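Local atomic coordinates of xylose isomerase-like TIM barrel domain-containing protein (Parabacteroides distasonis, PDB entry 4KW2), a protein that is of unknown function but folds as a xylose isomerase-like TIM barrel and may be an isomerase or related enzyme. Residues L34-T39 against F55-G60. Sequence-based numbering, arbitrary orientation.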
loop_
_atom_site.group_PDB
_atom_site.type_symbol
_atom_site.label_atom_id
_atom_site.label_comp_id
_atom_site.label_asym_id
_atom_site.label_seq_id
_atom_site.Cartn_x
_atom_site.Cartn_y
_atom_site.Cartn_z
ATOM N N LEU A 34 -13.270 1.803 14.696
ATOM C CA LEU A 34 -14.454 1.671 15.536
ATOM C C LEU A 34 -14.095 0.891 16.807
ATOM O O LEU A 34 -12.987 0.360 16.938
ATOM C CB LEU A 34 -15.549 0.928 14.774
ATOM C CG LEU A 34 -15.980 1.506 13.425
ATOM C CD1 LEU A 34 -17.104 0.661 12.845
ATOM C CD2 LEU A 34 -16.428 2.949 13.570
ATOM N N THR A 35 -15.035 0.819 17.740
ATOM C CA THR A 35 -14.901 -0.077 18.881
ATOM C C THR A 35 -15.152 -1.512 18.409
ATOM O O THR A 35 -15.691 -1.724 17.322
ATOM C CB THR A 35 -15.907 0.255 19.994
ATOM O OG1 THR A 35 -17.242 -0.008 19.532
ATOM C CG2 THR A 35 -15.777 1.719 20.448
ATOM N N LEU A 36 -14.774 -2.496 19.222
ATOM C CA LEU A 36 -15.039 -3.893 18.887
ATOM C C LEU A 36 -16.539 -4.190 18.833
ATOM O O LEU A 36 -16.987 -4.923 17.953
ATOM C CB LEU A 36 -14.341 -4.843 19.857
ATOM C CG LEU A 36 -14.568 -6.342 19.609
ATOM C CD1 LEU A 36 -14.074 -6.763 18.239
ATOM C CD2 LEU A 36 -13.904 -7.178 20.689
HETATM N N MSE A 37 -17.317 -3.620 19.752
HETATM C CA MSE A 37 -18.778 -3.829 19.745
HETATM C C MSE A 37 -19.386 -3.290 18.464
HETATM O O MSE A 37 -20.225 -3.952 17.849
HETATM C CB MSE A 37 -19.487 -3.198 20.947
HETATM C CG MSE A 37 -19.011 -3.751 22.290
HETATM SE SE MSE A 37 -19.331 -5.684 22.477
HETATM C CE MSE A 37 -17.500 -6.308 22.117
ATOM N N GLU A 38 -18.972 -2.093 18.044
ATOM C CA GLU A 38 -19.402 -1.540 16.747
ATOM C C GLU A 38 -18.946 -2.407 15.568
ATOM O O GLU A 38 -19.666 -2.570 14.587
ATOM C CB GLU A 38 -18.875 -0.118 16.566
ATOM C CG GLU A 38 -19.527 0.905 17.483
ATOM C CD GLU A 38 -18.786 2.242 17.540
ATOM O OE1 GLU A 38 -17.631 2.342 17.060
ATOM O OE2 GLU A 38 -19.370 3.205 18.084
ATOM N N THR A 39 -17.741 -2.952 15.674
ATOM C CA THR A 39 -17.211 -3.857 14.663
ATOM C C THR A 39 -18.096 -5.101 14.542
ATOM O O THR A 39 -18.384 -5.562 13.430
ATOM C CB THR A 39 -15.757 -4.264 15.002
ATOM O OG1 THR A 39 -14.920 -3.104 14.976
ATOM C CG2 THR A 39 -15.220 -5.306 14.028
ATOM N N PHE A 55 -5.741 -7.271 18.929
ATOM C CA PHE A 55 -5.683 -6.679 20.262
ATOM C C PHE A 55 -5.513 -5.161 20.225
ATOM O O PHE A 55 -5.045 -4.584 19.235
ATOM C CB PHE A 55 -4.518 -7.283 21.052
ATOM C CG PHE A 55 -4.809 -8.621 21.682
ATOM C CD1 PHE A 55 -5.901 -9.391 21.305
ATOM C CD2 PHE A 55 -3.948 -9.125 22.647
ATOM C CE1 PHE A 55 -6.143 -10.619 21.898
ATOM C CE2 PHE A 55 -4.183 -10.349 23.241
ATOM C CZ PHE A 55 -5.279 -11.102 22.859
ATOM N N PHE A 56 -5.900 -4.552 21.345
ATOM C CA PHE A 56 -5.804 -3.113 21.626
ATOM C C PHE A 56 -6.896 -2.264 20.985
ATOM O O PHE A 56 -6.852 -1.039 21.063
ATOM C CB PHE A 56 -4.395 -2.571 21.352
ATOM C CG PHE A 56 -3.323 -3.306 22.113
ATOM C CD1 PHE A 56 -3.237 -3.187 23.493
ATOM C CD2 PHE A 56 -2.422 -4.144 21.460
ATOM C CE1 PHE A 56 -2.268 -3.876 24.207
ATOM C CE2 PHE A 56 -1.447 -4.828 22.169
ATOM C CZ PHE A 56 -1.371 -4.696 23.544
ATOM N N GLN A 57 -7.902 -2.912 20.403
ATOM C CA GLN A 57 -9.110 -2.206 19.994
ATOM C C GLN A 57 -9.947 -1.886 21.230
ATOM O O GLN A 57 -10.168 -2.757 22.079
ATOM C CB GLN A 57 -9.943 -3.051 19.028
ATOM C CG GLN A 57 -11.036 -2.254 18.328
ATOM C CD GLN A 57 -11.797 -3.061 17.294
ATOM O OE1 GLN A 57 -11.934 -4.276 17.413
ATOM N NE2 GLN A 57 -12.294 -2.387 16.269
ATOM N N GLU A 58 -10.416 -0.644 21.317
ATOM C CA GLU A 58 -11.376 -0.254 22.339
ATOM C C GLU A 58 -12.590 -1.180 22.249
ATOM O O GLU A 58 -13.105 -1.444 21.163
ATOM C CB GLU A 58 -11.797 1.204 22.132
ATOM C CG GLU A 58 -12.928 1.706 23.030
ATOM C CD GLU A 58 -12.458 2.175 24.398
ATOM O OE1 GLU A 58 -11.292 1.897 24.773
ATOM O OE2 GLU A 58 -13.268 2.823 25.102
ATOM N N LEU A 59 -13.036 -1.686 23.390
ATOM C CA LEU A 59 -14.148 -2.634 23.401
ATOM C C LEU A 59 -15.465 -1.920 23.115
ATOM O O LEU A 59 -16.195 -2.318 22.219
ATOM C CB LEU A 59 -14.219 -3.387 24.733
ATOM C CG LEU A 59 -13.072 -4.345 25.082
ATOM C CD1 LEU A 59 -13.377 -5.062 26.393
ATOM C CD2 LEU A 59 -12.837 -5.370 23.982
ATOM N N GLY A 60 -15.748 -0.852 23.861
ATOM C CA GLY A 60 -16.997 -0.106 23.713
ATOM C C GLY A 60 -18.082 -0.628 24.642
ATOM O O GLY A 60 -17.941 -1.700 25.227
HETATM O O HOH W 1 -10.597 1.071 18.769
#
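Gln57 reaches across to the start of helix 36-46 with its chain fully stretched. From CB, which points toward the helix, the chain runs on with CG anti to the backbone N (chi1 -167°); Gln57 CG lies 3.5 Å from Leu34 O and Gln57 CD 3.6 Å from Leu36 N. At the tip, OE1 rests against the methyl Leu36 CD1, while Gln57 NE2 donates twice, to Leu34 O (2.9 Å) and Thr39 OG1 (3.0 Å), in bent bonds that a long side chain ending in an amide can make together. Thr39 OG1 in turn donates to Thr35 O, so a hydroxyl, able to give and accept, suits this relay. Leu36 N bonds Glu58 O at 2.8 Å, and the backbone N of Met37, a selenomethionine, bonds Leu59 O at 3.0 Å. Thr35 is the N-cap: its OG1 accepts from Glu38 N while Glu38 OE1 accepts from Thr35 N, a capping box. At Gly60 a CB would press on Thr35 OG1. A water joins Leu34 O to Glu58 N, and Leu36 CD2 meets Leu59 CD2. A leucine in place of Gln57 would probably leave Thr39 OG1 without this donor. First-turn N-H groups, lacking partners within the helix, are thus satisfied by the capping box and by carbonyls of the loop after barrel strand 50-53, tying loop to helix.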